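Local atomic coordinates of 3'-5'-exonuclease (Saccharomyces cerevisiae, PDB entry 3E2V), a protein that probably cuts double-stranded DNA as a magnesium-dependent TatD-type nuclease, acting as an endonuclease and as a 3'-to-5' exonuclease. Residues D23-G28 against K354-P359; Y35-Y40 against D343-E348; F181-K186 against D226-Q231; K186-N191 against P246-V251. One frame throughout, in Å; residues are numbered along the deposited sequence.

Interaction 1 (D23-G28 against K354-P359)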
loop_
_atom_site.group_PDB
_atom_site.type_symbol
_atom_site.label_atom_id
_atom_site.label_comp_id
_atom_site.label_asym_id
_atom_site.label_seq_id
_atom_site.Cartn_x
_atom_site.Cartn_y
_atom_site.Cartn_z
ATOM N N ASP A 23 8.325 8.892 1.757
ATOM C CA ASP A 23 7.940 9.730 2.876
ATOM C C ASP A 23 9.087 10.639 3.312
ATOM O O ASP A 23 10.229 10.193 3.357
ATOM C CB ASP A 23 7.475 8.899 4.056
ATOM C CG ASP A 23 6.835 9.765 5.103
ATOM O OD1 ASP A 23 5.624 10.016 4.999
ATOM O OD2 ASP A 23 7.565 10.255 5.977
ATOM N N PRO A 24 8.797 11.925 3.598
ATOM C CA PRO A 24 9.885 12.808 4.021
ATOM C C PRO A 24 10.757 12.335 5.183
ATOM O O PRO A 24 11.936 12.687 5.220
ATOM C CB PRO A 24 9.158 14.115 4.349
ATOM C CG PRO A 24 8.001 14.097 3.385
ATOM C CD PRO A 24 7.530 12.665 3.469
ATOM N N MET A 25 10.225 11.517 6.088
ATOM C CA MET A 25 11.041 11.036 7.222
ATOM C C MET A 25 12.247 10.208 6.737
ATOM O O MET A 25 13.329 10.250 7.328
ATOM C CB MET A 25 10.204 10.209 8.212
ATOM C CG MET A 25 9.258 11.028 9.074
ATOM S SD MET A 25 8.523 10.041 10.468
ATOM C CE MET A 25 6.868 9.933 9.868
ATOM N N PHE A 26 12.056 9.471 5.641
ATOM C CA PHE A 26 13.140 8.674 5.068
ATOM C C PHE A 26 14.185 9.530 4.351
ATOM O O PHE A 26 15.273 9.057 3.989
ATOM C CB PHE A 26 12.591 7.582 4.145
ATOM C CG PHE A 26 11.781 6.544 4.870
ATOM C CD1 PHE A 26 12.216 6.039 6.091
ATOM C CD2 PHE A 26 10.581 6.062 4.328
ATOM C CE1 PHE A 26 11.464 5.069 6.772
ATOM C CE2 PHE A 26 9.833 5.085 4.980
ATOM C CZ PHE A 26 10.274 4.588 6.209
ATOM N N HIS A 27 13.837 10.801 4.165
ATOM C CA HIS A 27 14.727 11.775 3.562
ATOM C C HIS A 27 15.268 12.758 4.621
ATOM O O HIS A 27 15.885 13.775 4.292
ATOM C CB HIS A 27 14.009 12.425 2.379
ATOM C CG HIS A 27 13.559 11.406 1.370
ATOM N ND1 HIS A 27 14.255 11.151 0.208
ATOM C CD2 HIS A 27 12.547 10.508 1.409
ATOM C CE1 HIS A 27 13.665 10.167 -0.448
ATOM N NE2 HIS A 27 12.628 9.753 0.262
ATOM N N GLY A 28 15.072 12.415 5.893
ATOM C CA GLY A 28 15.632 13.180 6.998
ATOM C C GLY A 28 14.788 14.360 7.449
ATOM O O GLY A 28 15.251 15.169 8.267
ATOM N N LYS A 354 14.119 6.802 16.509
ATOM C CA LYS A 354 13.000 6.537 17.418
ATOM C C LYS A 354 11.719 7.132 16.843
ATOM O O LYS A 354 11.705 8.293 16.423
ATOM C CB LYS A 354 13.275 7.109 18.818
ATOM C CG LYS A 354 14.489 6.482 19.497
ATOM C CD LYS A 354 14.705 7.028 20.900
ATOM C CE LYS A 354 15.904 6.362 21.583
ATOM N NZ LYS A 354 15.728 4.887 21.791
ATOM N N GLY A 355 10.662 6.323 16.796
ATOM C CA GLY A 355 9.374 6.769 16.283
ATOM C C GLY A 355 9.171 6.608 14.787
ATOM O O GLY A 355 8.056 6.790 14.308
ATOM N N ARG A 356 10.227 6.261 14.059
ATOM C CA ARG A 356 10.147 6.106 12.604
ATOM C C ARG A 356 10.226 4.618 12.281
ATOM O O ARG A 356 11.286 3.986 12.417
ATOM C CB ARG A 356 11.278 6.867 11.891
ATOM C CG ARG A 356 11.204 6.818 10.361
ATOM C CD ARG A 356 12.406 7.499 9.727
ATOM N NE ARG A 356 13.604 6.656 9.811
ATOM C CZ ARG A 356 14.752 6.867 9.163
ATOM N NH1 ARG A 356 14.914 7.917 8.353
ATOM N NH2 ARG A 356 15.763 6.006 9.328
ATOM N N ASN A 357 9.101 4.050 11.848
ATOM C CA ASN A 357 9.098 2.624 11.526
ATOM C C ASN A 357 9.889 2.341 10.248
ATOM O O ASN A 357 10.115 3.244 9.436
ATOM C CB ASN A 357 7.659 2.105 11.443
ATOM C CG ASN A 357 7.577 0.602 11.557
ATOM O OD1 ASN A 357 8.511 -0.060 12.033
ATOM N ND2 ASN A 357 6.461 0.048 11.098
ATOM N N GLU A 358 10.340 1.094 10.083
ATOM C CA GLU A 358 11.140 0.713 8.928
ATOM C C GLU A 358 10.748 -0.652 8.384
ATOM O O GLU A 358 10.205 -1.477 9.131
ATOM C CB GLU A 358 12.629 0.669 9.284
ATOM C CG GLU A 358 13.198 1.988 9.782
ATOM C CD GLU A 358 14.722 2.014 9.761
ATOM O OE1 GLU A 358 15.338 0.993 9.398
ATOM O OE2 GLU A 358 15.309 3.056 10.141
ATOM N N PRO A 359 11.056 -0.908 7.100
ATOM C CA PRO A 359 10.779 -2.247 6.542
ATOM C C PRO A 359 11.523 -3.389 7.255
ATOM O O PRO A 359 11.065 -4.546 7.193
ATOM C CB PRO A 359 11.211 -2.122 5.068
ATOM C CG PRO A 359 12.143 -0.931 5.036
ATOM C CD PRO A 359 11.616 0.016 6.087
#
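The carbonyl oxygen of M25 is gripped by two donors. R356 NH1 reaches M25 O at 3.0 Å with an N-H...O angle of 152°. G28 N closes the turn of its own segment onto M25 O at 3.1 Å. The two donors come from opposite faces of the carbonyl plane. The M25 oxygen lies in the guanidinium plane of R356, so the bond is made at the edge of that group. F26 takes one of its faces, with CD1 offset toward the rim and the ring and guanidinium planes 54° apart. R356 CG stands anti to the backbone N (chi1 -176°), and the chain bends only at chi3. Its straight part runs alongside M25 in the opposite sense, with M25 CB 3.8 Å from R356 CD. The ring edge of F26 meets N357 O, which is buried without a hydrogen-bond partner, at 3.5 Å from CE1. D23 holds the short 3-10 turn through an Asx turn, M25 N to D23 OD2 at 2.9 Å. R356 NH2 is fixed by salt bridges to E358 and D39. The N357 side chain is about 6 Å from that of the magnesium ligand D303 and about 10 Å from the ion. F26, E358 and P359 rest on L43 of helix 40-49, while M25 and R356 lie against Y30 of strand 29-30.

Interaction 2 (Y35-Y40 against D343-E348)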
loop_
_atom_site.group_PDB
_atom_site.type_symbol
_atom_site.label_atom_id
_atom_site.label_comp_id
_atom_site.label_asym_id
_atom_site.label_seq_id
_atom_site.Cartn_x
_atom_site.Cartn_y
_atom_site.Cartn_z
ATOM N N TYR A 35 16.565 17.182 9.763
ATOM C CA TYR A 35 17.409 16.831 10.904
ATOM C C TYR A 35 18.672 16.051 10.557
ATOM O O TYR A 35 19.650 16.097 11.298
ATOM C CB TYR A 35 16.606 16.008 11.917
ATOM C CG TYR A 35 15.685 16.820 12.785
ATOM C CD1 TYR A 35 16.105 17.255 14.043
ATOM C CD2 TYR A 35 14.403 17.167 12.353
ATOM C CE1 TYR A 35 15.270 18.005 14.856
ATOM C CE2 TYR A 35 13.551 17.935 13.161
ATOM C CZ TYR A 35 14.001 18.339 14.413
ATOM O OH TYR A 35 13.183 19.085 15.233
ATOM N N HIS A 36 18.628 15.279 9.474
ATOM C CA HIS A 36 19.756 14.452 9.084
ATOM C C HIS A 36 19.728 14.216 7.575
ATOM O O HIS A 36 18.686 14.405 6.938
ATOM C CB HIS A 36 19.793 13.120 9.880
ATOM C CG HIS A 36 18.597 12.223 9.687
ATOM N ND1 HIS A 36 18.461 11.389 8.599
ATOM C CD2 HIS A 36 17.504 12.015 10.461
ATOM C CE1 HIS A 36 17.339 10.690 8.718
ATOM N NE2 HIS A 36 16.735 11.057 9.835
ATOM N N PRO A 37 20.878 13.872 6.978
ATOM C CA PRO A 37 20.845 13.503 5.566
ATOM C C PRO A 37 19.966 12.282 5.336
ATOM O O PRO A 37 19.900 11.407 6.202
ATOM C CB PRO A 37 22.311 13.170 5.251
ATOM C CG PRO A 37 23.080 14.000 6.265
ATOM C CD PRO A 37 22.251 13.872 7.510
ATOM N N ALA A 38 19.297 12.234 4.191
ATOM C CA ALA A 38 18.474 11.082 3.833
ATOM C C ALA A 38 19.298 9.803 4.003
ATOM O O ALA A 38 20.467 9.752 3.595
ATOM C CB ALA A 38 18.017 11.220 2.388
ATOM N N ASP A 39 18.688 8.766 4.589
ATOM C CA ASP A 39 19.428 7.537 4.913
ATOM C C ASP A 39 18.719 6.314 4.353
ATOM O O ASP A 39 18.835 5.233 4.925
ATOM C CB ASP A 39 19.598 7.412 6.432
ATOM C CG ASP A 39 18.272 7.216 7.167
ATOM O OD1 ASP A 39 17.233 7.810 6.778
ATOM O OD2 ASP A 39 18.263 6.462 8.172
ATOM N N TYR A 40 17.996 6.465 3.245
ATOM C CA TYR A 40 17.196 5.337 2.754
ATOM C C TYR A 40 18.024 4.172 2.224
ATOM O O TYR A 40 17.575 3.039 2.263
ATOM C CB TYR A 40 16.094 5.780 1.782
ATOM C CG TYR A 40 16.572 6.648 0.641
ATOM C CD1 TYR A 40 17.162 6.085 -0.492
ATOM C CD2 TYR A 40 16.424 8.026 0.686
ATOM C CE1 TYR A 40 17.601 6.881 -1.547
ATOM C CE2 TYR A 40 16.846 8.830 -0.369
ATOM C CZ TYR A 40 17.439 8.254 -1.473
ATOM O OH TYR A 40 17.863 9.058 -2.509
ATOM N N ASP A 343 25.237 12.319 13.177
ATOM C CA ASP A 343 26.606 12.024 13.597
ATOM C C ASP A 343 26.947 10.539 13.465
ATOM O O ASP A 343 28.125 10.174 13.390
ATOM C CB ASP A 343 26.838 12.525 15.032
ATOM C CG ASP A 343 28.304 12.475 15.456
ATOM O OD1 ASP A 343 29.222 12.526 14.602
ATOM O OD2 ASP A 343 28.539 12.384 16.677
ATOM N N LYS A 344 25.923 9.690 13.408
ATOM C CA LYS A 344 26.131 8.248 13.274
ATOM C C LYS A 344 26.333 7.800 11.817
ATOM O O LYS A 344 26.708 6.655 11.562
ATOM C CB LYS A 344 24.954 7.464 13.887
ATOM C CG LYS A 344 24.589 7.815 15.331
ATOM C CD LYS A 344 25.688 7.404 16.288
ATOM C CE LYS A 344 25.240 7.494 17.735
ATOM N NZ LYS A 344 26.241 6.854 18.640
ATOM N N LEU A 345 26.068 8.685 10.858
ATOM C CA LEU A 345 25.993 8.273 9.448
ATOM C C LEU A 345 27.301 8.010 8.686
ATOM O O LEU A 345 27.275 7.467 7.574
ATOM C CB LEU A 345 25.104 9.229 8.658
ATOM C CG LEU A 345 23.621 9.172 8.993
ATOM C CD1 LEU A 345 22.901 10.210 8.155
ATOM C CD2 LEU A 345 23.021 7.763 8.762
ATOM N N ASN A 346 28.428 8.392 9.261
ATOM C CA ASN A 346 29.716 8.048 8.668
ATOM C C ASN A 346 30.186 6.659 9.125
ATOM O O ASN A 346 30.932 5.981 8.413
ATOM C CB ASN A 346 30.754 9.119 9.004
ATOM C CG ASN A 346 30.658 9.600 10.457
ATOM O OD1 ASN A 346 30.095 8.918 11.321
ATOM N ND2 ASN A 346 31.195 10.793 10.721
ATOM N N ALA A 347 29.726 6.239 10.303
ATOM C CA ALA A 347 30.094 4.944 10.883
ATOM C C ALA A 347 29.492 3.791 10.102
ATOM O O ALA A 347 28.502 3.958 9.388
ATOM C CB ALA A 347 29.666 4.875 12.329
ATOM N N GLU A 348 30.101 2.616 10.236
ATOM C CA GLU A 348 29.626 1.450 9.509
ATOM C C GLU A 348 28.398 0.813 10.164
ATOM O O GLU A 348 27.565 0.241 9.461
ATOM C CB GLU A 348 30.744 0.423 9.332
ATOM C CG GLU A 348 31.803 0.831 8.312
ATOM C CD GLU A 348 31.220 1.055 6.919
ATOM O OE1 GLU A 348 30.552 0.138 6.388
ATOM O OE2 GLU A 348 31.433 2.149 6.353
#
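L345 CD1 lies over one face of the pyrrolidine ring of P37, displaced toward CD, and is 3.8 Å from P37 CD. The imidazole of H36, the residue before, uses both of its nitrogens. ND1 gives a hydrogen bond to P37 O at 2.8 Å, close to the ring plane and nearly straight at 164°. It comes from above the carbonyl plane of P37. NE2 bonds to the hydroxyl of Y30, and the two rings also meet, their planes about 55° apart. The imidazole is thus held by the next residue and by strand 29-30. P37 lies alongside L345, the two side chains running in opposite senses. L345 CD1 is also 3.8 Å from P37 O, the oxygen that H36 holds. The other branch, L345 CD2, sits 4.2 Å from D39 CB.

This contact belongs to the part of the TatD-type TIM-barrel chain that lies far from its centre. It joins the loop between strand 33-34 and helix 40-49 to the loop between strands 334-336 and 351-353. D39 occupies the N-cap position of helix 40-49, but its side chain makes no capping bond. Its CG stands between the backbone N and the carbonyl carbon (chi1 66°). The carboxylate forms salt bridges with R356 and R46, and its CB is the part that meets L345. H36 and D39 also touch L341, just upstream of 343-348, and P37 lies at the exposed margin.

Interaction 3 (F181-K186 against D226-Q231)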
loop_
_atom_site.group_PDB
_atom_site.type_symbol
_atom_site.label_atom_id
_atom_site.label_comp_id
_atom_site.label_asym_id
_atom_site.label_seq_id
_atom_site.Cartn_x
_atom_site.Cartn_y
_atom_site.Cartn_z
ATOM N N PHE A 181 -12.214 7.031 -7.679
ATOM C CA PHE A 181 -11.905 5.605 -7.464
ATOM C C PHE A 181 -12.426 4.813 -8.671
ATOM O O PHE A 181 -11.694 4.016 -9.283
ATOM C CB PHE A 181 -12.540 5.139 -6.151
ATOM C CG PHE A 181 -12.367 3.669 -5.832
ATOM C CD1 PHE A 181 -11.212 2.955 -6.190
ATOM C CD2 PHE A 181 -13.336 3.028 -5.079
ATOM C CE1 PHE A 181 -11.081 1.601 -5.839
ATOM C CE2 PHE A 181 -13.218 1.698 -4.714
ATOM C CZ PHE A 181 -12.096 0.974 -5.081
ATOM N N GLU A 182 -13.692 5.040 -9.018
ATOM C CA GLU A 182 -14.290 4.293 -10.108
ATOM C C GLU A 182 -13.637 4.570 -11.463
ATOM O O GLU A 182 -13.395 3.633 -12.219
ATOM C CB GLU A 182 -15.799 4.536 -10.176
ATOM C CG GLU A 182 -16.459 3.774 -11.325
ATOM C CD GLU A 182 -17.964 3.726 -11.207
ATOM O OE1 GLU A 182 -18.499 3.890 -10.091
ATOM O OE2 GLU A 182 -18.609 3.517 -12.255
ATOM N N GLU A 183 -13.312 5.828 -11.762
ATOM C CA GLU A 183 -12.660 6.122 -13.042
ATOM C C GLU A 183 -11.273 5.468 -13.137
ATOM O O GLU A 183 -10.870 4.990 -14.203
ATOM C CB GLU A 183 -12.565 7.638 -13.317
ATOM C CG GLU A 183 -13.932 8.301 -13.513
ATOM C CD GLU A 183 -14.752 7.661 -14.651
ATOM O OE1 GLU A 183 -14.231 7.528 -15.791
ATOM O OE2 GLU A 183 -15.926 7.290 -14.401
ATOM N N GLN A 184 -10.550 5.433 -12.017
ATOM C CA GLN A 184 -9.271 4.719 -12.004
ATOM C C GLN A 184 -9.433 3.216 -12.152
ATOM O O GLN A 184 -8.617 2.560 -12.797
ATOM C CB GLN A 184 -8.465 5.085 -10.750
ATOM C CG GLN A 184 -7.933 6.528 -10.814
ATOM C CD GLN A 184 -7.120 6.874 -9.587
ATOM O OE1 GLN A 184 -5.900 6.706 -9.584
ATOM N NE2 GLN A 184 -7.797 7.302 -8.513
ATOM N N LEU A 185 -10.492 2.656 -11.566
ATOM C CA LEU A 185 -10.773 1.254 -11.816
ATOM C C LEU A 185 -11.021 1.015 -13.303
ATOM O O LEU A 185 -10.567 0.023 -13.853
ATOM C CB LEU A 185 -11.948 0.758 -10.972
ATOM C CG LEU A 185 -11.667 0.650 -9.473
ATOM C CD1 LEU A 185 -12.970 0.366 -8.760
ATOM C CD2 LEU A 185 -10.608 -0.430 -9.164
ATOM N N LYS A 186 -11.729 1.934 -13.945
ATOM C CA LYS A 186 -11.977 1.775 -15.380
ATOM C C LYS A 186 -10.668 1.802 -16.168
ATOM O O LYS A 186 -10.420 0.959 -17.026
ATOM C CB LYS A 186 -12.911 2.863 -15.887
ATOM C CG LYS A 186 -14.359 2.728 -15.438
ATOM C CD LYS A 186 -15.152 3.942 -15.918
ATOM C CE LYS A 186 -16.588 3.914 -15.415
ATOM N NZ LYS A 186 -17.284 5.210 -15.763
ATOM N N ASP A 226 -19.927 7.126 -20.306
ATOM C CA ASP A 226 -18.492 7.454 -20.395
ATOM C C ASP A 226 -18.223 8.961 -20.243
ATOM O O ASP A 226 -17.604 9.588 -21.113
ATOM C CB ASP A 226 -17.896 6.900 -21.697
ATOM C CG ASP A 226 -16.364 6.943 -21.722
ATOM O OD1 ASP A 226 -15.718 7.036 -20.641
ATOM O OD2 ASP A 226 -15.805 6.864 -22.832
ATOM N N THR A 227 -18.670 9.517 -19.120
ATOM C CA THR A 227 -18.532 10.939 -18.822
ATOM C C THR A 227 -17.111 11.451 -19.052
ATOM O O THR A 227 -16.909 12.553 -19.585
ATOM C CB THR A 227 -18.988 11.229 -17.382
ATOM O OG1 THR A 227 -20.385 10.903 -17.270
ATOM C CG2 THR A 227 -18.784 12.699 -17.010
ATOM N N PHE A 228 -16.122 10.645 -18.672
ATOM C CA PHE A 228 -14.727 11.088 -18.755
ATOM C C PHE A 228 -13.998 10.637 -20.017
ATOM O O PHE A 228 -12.777 10.780 -20.143
ATOM C CB PHE A 228 -13.992 10.752 -17.442
ATOM C CG PHE A 228 -14.597 11.458 -16.251
ATOM C CD1 PHE A 228 -14.206 12.750 -15.924
ATOM C CD2 PHE A 228 -15.608 10.866 -15.511
ATOM C CE1 PHE A 228 -14.804 13.421 -14.837
ATOM C CE2 PHE A 228 -16.209 11.520 -14.430
ATOM C CZ PHE A 228 -15.809 12.811 -14.100
ATOM N N GLN A 229 -14.776 10.115 -20.970
ATOM C CA GLN A 229 -14.292 9.846 -22.330
ATOM C C GLN A 229 -13.084 8.902 -22.376
ATOM O O GLN A 229 -12.150 9.085 -23.159
ATOM C CB GLN A 229 -14.019 11.157 -23.111
ATOM C CG GLN A 229 -15.254 12.042 -23.324
ATOM C CD GLN A 229 -14.987 13.299 -24.165
ATOM O OE1 GLN A 229 -13.838 13.683 -24.410
ATOM N NE2 GLN A 229 -16.067 13.955 -24.592
ATOM N N LEU A 230 -13.129 7.855 -21.554
ATOM C CA LEU A 230 -12.021 6.907 -21.472
ATOM C C LEU A 230 -11.956 6.005 -22.692
ATOM O O LEU A 230 -10.892 5.509 -23.057
ATOM C CB LEU A 230 -12.143 6.053 -20.214
ATOM C CG LEU A 230 -12.164 6.766 -18.866
ATOM C CD1 LEU A 230 -12.321 5.744 -17.741
ATOM C CD2 LEU A 230 -10.908 7.606 -18.652
ATOM N N GLN A 231 -13.103 5.786 -23.321
ATOM C CA GLN A 231 -13.168 4.911 -24.487
ATOM C C GLN A 231 -12.570 5.580 -25.735
ATOM O O GLN A 231 -12.512 4.967 -26.805
ATOM C CB GLN A 231 -14.611 4.410 -24.688
ATOM C CG GLN A 231 -15.042 3.474 -23.547
ATOM C CD GLN A 231 -16.530 3.194 -23.507
ATOM O OE1 GLN A 231 -17.176 3.001 -24.545
ATOM N NE2 GLN A 231 -17.086 3.159 -22.303
HETATM O O HOH W 1 -15.986 7.781 -17.865
#
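E183, F228, K186 and L230 form the close-packed part of this contact, and a water fills the joint beside it. L230 CD1 is the tightest point. It presses on K186 CB at 3.5 Å, shorter than usual for two carbons, and on E183 OE1 at 3.3 Å. The chain of E183 is bent at chi2 (-57°), which brings its carboxylate across F228. E183 CD lies 3.4 Å from F228 CD2, and the carboxylate and ring planes are 43° apart. K186 runs extended beyond CG and crosses L230 at about a right angle. Its NZ reaches E183 OE2 on the syn side at 2.8 Å, a salt bridge along the helix, and pairs with D223 as well.

The looser side is bridged by water. One molecule donates to E183 OE1 at 2.7 Å and to D226 OD1, and accepts from F228 N. It links two carboxylates of like charge and probably eases their repulsion. D226 also binds L230 N through OD1 and Q231 N through OD2, both on the syn side, and so holds the start of the 3-10 segment just after the type I turn D226-Q229.

Helix 174-187 carries one half of the contact, and F181 and L185 on it pack on strand 156-165. F228 also lies against A134 and L138 of helix 132-149.

Interaction 4 (K186-N191 against P246-V251)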
loop_
_atom_site.group_PDB
_atom_site.type_symbol
_atom_site.label_atom_id
_atom_site.label_comp_id
_atom_site.label_asym_id
_atom_site.label_seq_id
_atom_site.Cartn_x
_atom_site.Cartn_y
_atom_site.Cartn_z
ATOM N N LYS A 186 -11.729 1.934 -13.945
ATOM C CA LYS A 186 -11.977 1.775 -15.380
ATOM C C LYS A 186 -10.668 1.802 -16.168
ATOM O O LYS A 186 -10.420 0.959 -17.026
ATOM C CB LYS A 186 -12.911 2.863 -15.887
ATOM C CG LYS A 186 -14.359 2.728 -15.438
ATOM C CD LYS A 186 -15.152 3.942 -15.918
ATOM C CE LYS A 186 -16.588 3.914 -15.415
ATOM N NZ LYS A 186 -17.284 5.210 -15.763
ATOM N N ILE A 187 -9.826 2.774 -15.862
ATOM C CA ILE A 187 -8.524 2.883 -16.526
ATOM C C ILE A 187 -7.721 1.602 -16.375
ATOM O O ILE A 187 -7.088 1.148 -17.322
ATOM C CB ILE A 187 -7.722 4.105 -15.995
ATOM C CG1 ILE A 187 -8.237 5.384 -16.653
ATOM C CG2 ILE A 187 -6.209 3.920 -16.201
ATOM C CD1 ILE A 187 -7.685 6.624 -15.983
ATOM N N SER A 188 -7.791 0.992 -15.195
ATOM C CA SER A 188 -7.022 -0.220 -14.905
ATOM C C SER A 188 -7.492 -1.428 -15.726
ATOM O O SER A 188 -6.858 -2.483 -15.705
ATOM C CB SER A 188 -7.109 -0.552 -13.413
ATOM O OG SER A 188 -8.318 -1.228 -13.092
ATOM N N CYS A 189 -8.645 -1.265 -16.383
ATOM C CA CYS A 189 -9.249 -2.295 -17.258
ATOM C C CYS A 189 -9.161 -1.982 -18.752
ATOM O O CYS A 189 -9.642 -2.772 -19.580
ATOM C CB CYS A 189 -10.741 -2.517 -16.906
ATOM S SG CYS A 189 -11.052 -3.147 -15.249
ATOM N N LEU A 190 -8.560 -0.845 -19.102
ATOM C CA LEU A 190 -8.691 -0.309 -20.474
ATOM C C LEU A 190 -7.967 -1.082 -21.557
ATOM O O LEU A 190 -8.327 -0.992 -22.745
ATOM C CB LEU A 190 -8.249 1.146 -20.537
ATOM C CG LEU A 190 -9.362 2.166 -20.305
ATOM C CD1 LEU A 190 -8.832 3.559 -20.561
ATOM C CD2 LEU A 190 -10.624 1.919 -21.146
ATOM N N ASN A 191 -6.929 -1.808 -21.173
ATOM C CA ASN A 191 -6.202 -2.637 -22.124
ATOM C C ASN A 191 -5.735 -3.922 -21.451
ATOM O O ASN A 191 -5.789 -4.032 -20.214
ATOM C CB ASN A 191 -5.063 -1.839 -22.785
ATOM C CG ASN A 191 -3.962 -1.436 -21.806
ATOM O OD1 ASN A 191 -3.389 -2.279 -21.118
ATOM N ND2 ASN A 191 -3.652 -0.142 -21.763
ATOM N N PRO A 246 -10.586 -12.716 -14.398
ATOM C CA PRO A 246 -10.863 -13.652 -13.314
ATOM C C PRO A 246 -9.645 -13.966 -12.442
ATOM O O PRO A 246 -9.825 -14.450 -11.325
ATOM C CB PRO A 246 -11.360 -14.914 -14.049
ATOM C CG PRO A 246 -10.794 -14.804 -15.405
ATOM C CD PRO A 246 -10.808 -13.335 -15.724
ATOM N N ASP A 247 -8.440 -13.684 -12.936
ATOM C CA ASP A 247 -7.222 -13.888 -12.143
ATOM C C ASP A 247 -6.629 -12.609 -11.535
ATOM O O ASP A 247 -5.590 -12.664 -10.880
ATOM C CB ASP A 247 -6.158 -14.636 -12.950
ATOM C CG ASP A 247 -6.639 -16.007 -13.436
ATOM O OD1 ASP A 247 -7.327 -16.722 -12.676
ATOM O OD2 ASP A 247 -6.296 -16.371 -14.585
ATOM N N ARG A 248 -7.275 -11.465 -11.740
ATOM C CA ARG A 248 -6.759 -10.221 -11.152
ATOM C C ARG A 248 -6.859 -10.261 -9.627
ATOM O O ARG A 248 -7.906 -10.612 -9.053
ATOM C CB ARG A 248 -7.504 -8.996 -11.711
ATOM C CG ARG A 248 -7.441 -7.753 -10.826
ATOM C CD ARG A 248 -7.964 -6.546 -11.579
ATOM N NE ARG A 248 -6.867 -5.770 -12.149
ATOM C CZ ARG A 248 -7.038 -4.648 -12.839
ATOM N NH1 ARG A 248 -8.259 -4.201 -13.112
ATOM N NH2 ARG A 248 -5.990 -3.961 -13.265
ATOM N N LYS A 249 -5.750 -9.904 -8.980
ATOM C CA LYS A 249 -5.696 -9.906 -7.518
ATOM C C LYS A 249 -6.044 -8.529 -6.973
ATOM O O LYS A 249 -5.686 -7.501 -7.565
ATOM C CB LYS A 249 -4.322 -10.376 -7.017
ATOM C CG LYS A 249 -3.854 -11.724 -7.615
ATOM C CD LYS A 249 -4.827 -12.869 -7.377
ATOM C CE LYS A 249 -4.230 -14.212 -7.828
ATOM N NZ LYS A 249 -3.957 -14.293 -9.297
ATOM N N LEU A 250 -6.761 -8.523 -5.855
ATOM C CA LEU A 250 -7.347 -7.326 -5.285
ATOM C C LEU A 250 -6.847 -7.244 -3.849
ATOM O O LEU A 250 -7.340 -7.949 -2.983
ATOM C CB LEU A 250 -8.879 -7.454 -5.306
ATOM C CG LEU A 250 -9.498 -7.724 -6.686
ATOM C CD1 LEU A 250 -10.993 -7.965 -6.557
ATOM C CD2 LEU A 250 -9.241 -6.571 -7.649
ATOM N N VAL A 251 -5.845 -6.401 -3.616
ATOM C CA VAL A 251 -5.167 -6.361 -2.326
ATOM C C VAL A 251 -5.677 -5.190 -1.516
ATOM O O VAL A 251 -5.541 -4.030 -1.935
ATOM C CB VAL A 251 -3.637 -6.260 -2.524
ATOM C CG1 VAL A 251 -2.926 -6.097 -1.181
ATOM C CG2 VAL A 251 -3.108 -7.484 -3.296
#
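R248 extends its guanidinium to S188 and C189, joining the residues after helix 174-187 to the approach to strand 250-252 of the TIM barrel. It stands just before that strand, and its partners lie in the type I turn I187-L190, which leads on from the helix. This is the side of the barrel where the strands begin. The metal ligands H253 and D303 follow strands at their far ends.

R248 meets S188 end-on, one nitrogen to each of two atoms. NH2 donates to S188 O at 3.0 Å from above the carbonyl plane. NH1 donates to S188 OG, also at 3.0 Å. Neither partner lies in the guanidinium plane, the tilts being 26° and 32°, and both bonds are bent. The arginine chain holds CG anti to the backbone N (chi1 158°) and turns at chi3. S188 OG is placed between its backbone N and carbonyl carbon, and bonds to L185 O as well. R248 NE takes Y197 O, so three nitrogens fix the flat group. L199 of strand 199-204 touches both R248 and S188. C189 comes in at the edge instead, near the guanidinium plane, with SG 3.7 Å from R248 NH1.

The four contacts form two pairs on opposite sides of the chain's centre. Interactions 1 and 2 have centres about 12 Å apart and touch through the R356-D39 salt bridge. Interactions 3 and 4 have centres about 13 Å apart, share K186 and both use helix 174-187. Centres of interactions 1 and 3 are about 35 Å apart. Along the chain, interaction 1 spans all the others and interaction 2 spans 3 and 4, whose segments alternate. The first pair therefore joins early and late parts of the chain around helix 40-49. The second ties helix 174-187 and what follows to loop 226-231 and the approach to strand 250-252. Interaction 1 lies nearest the magnesium ligands.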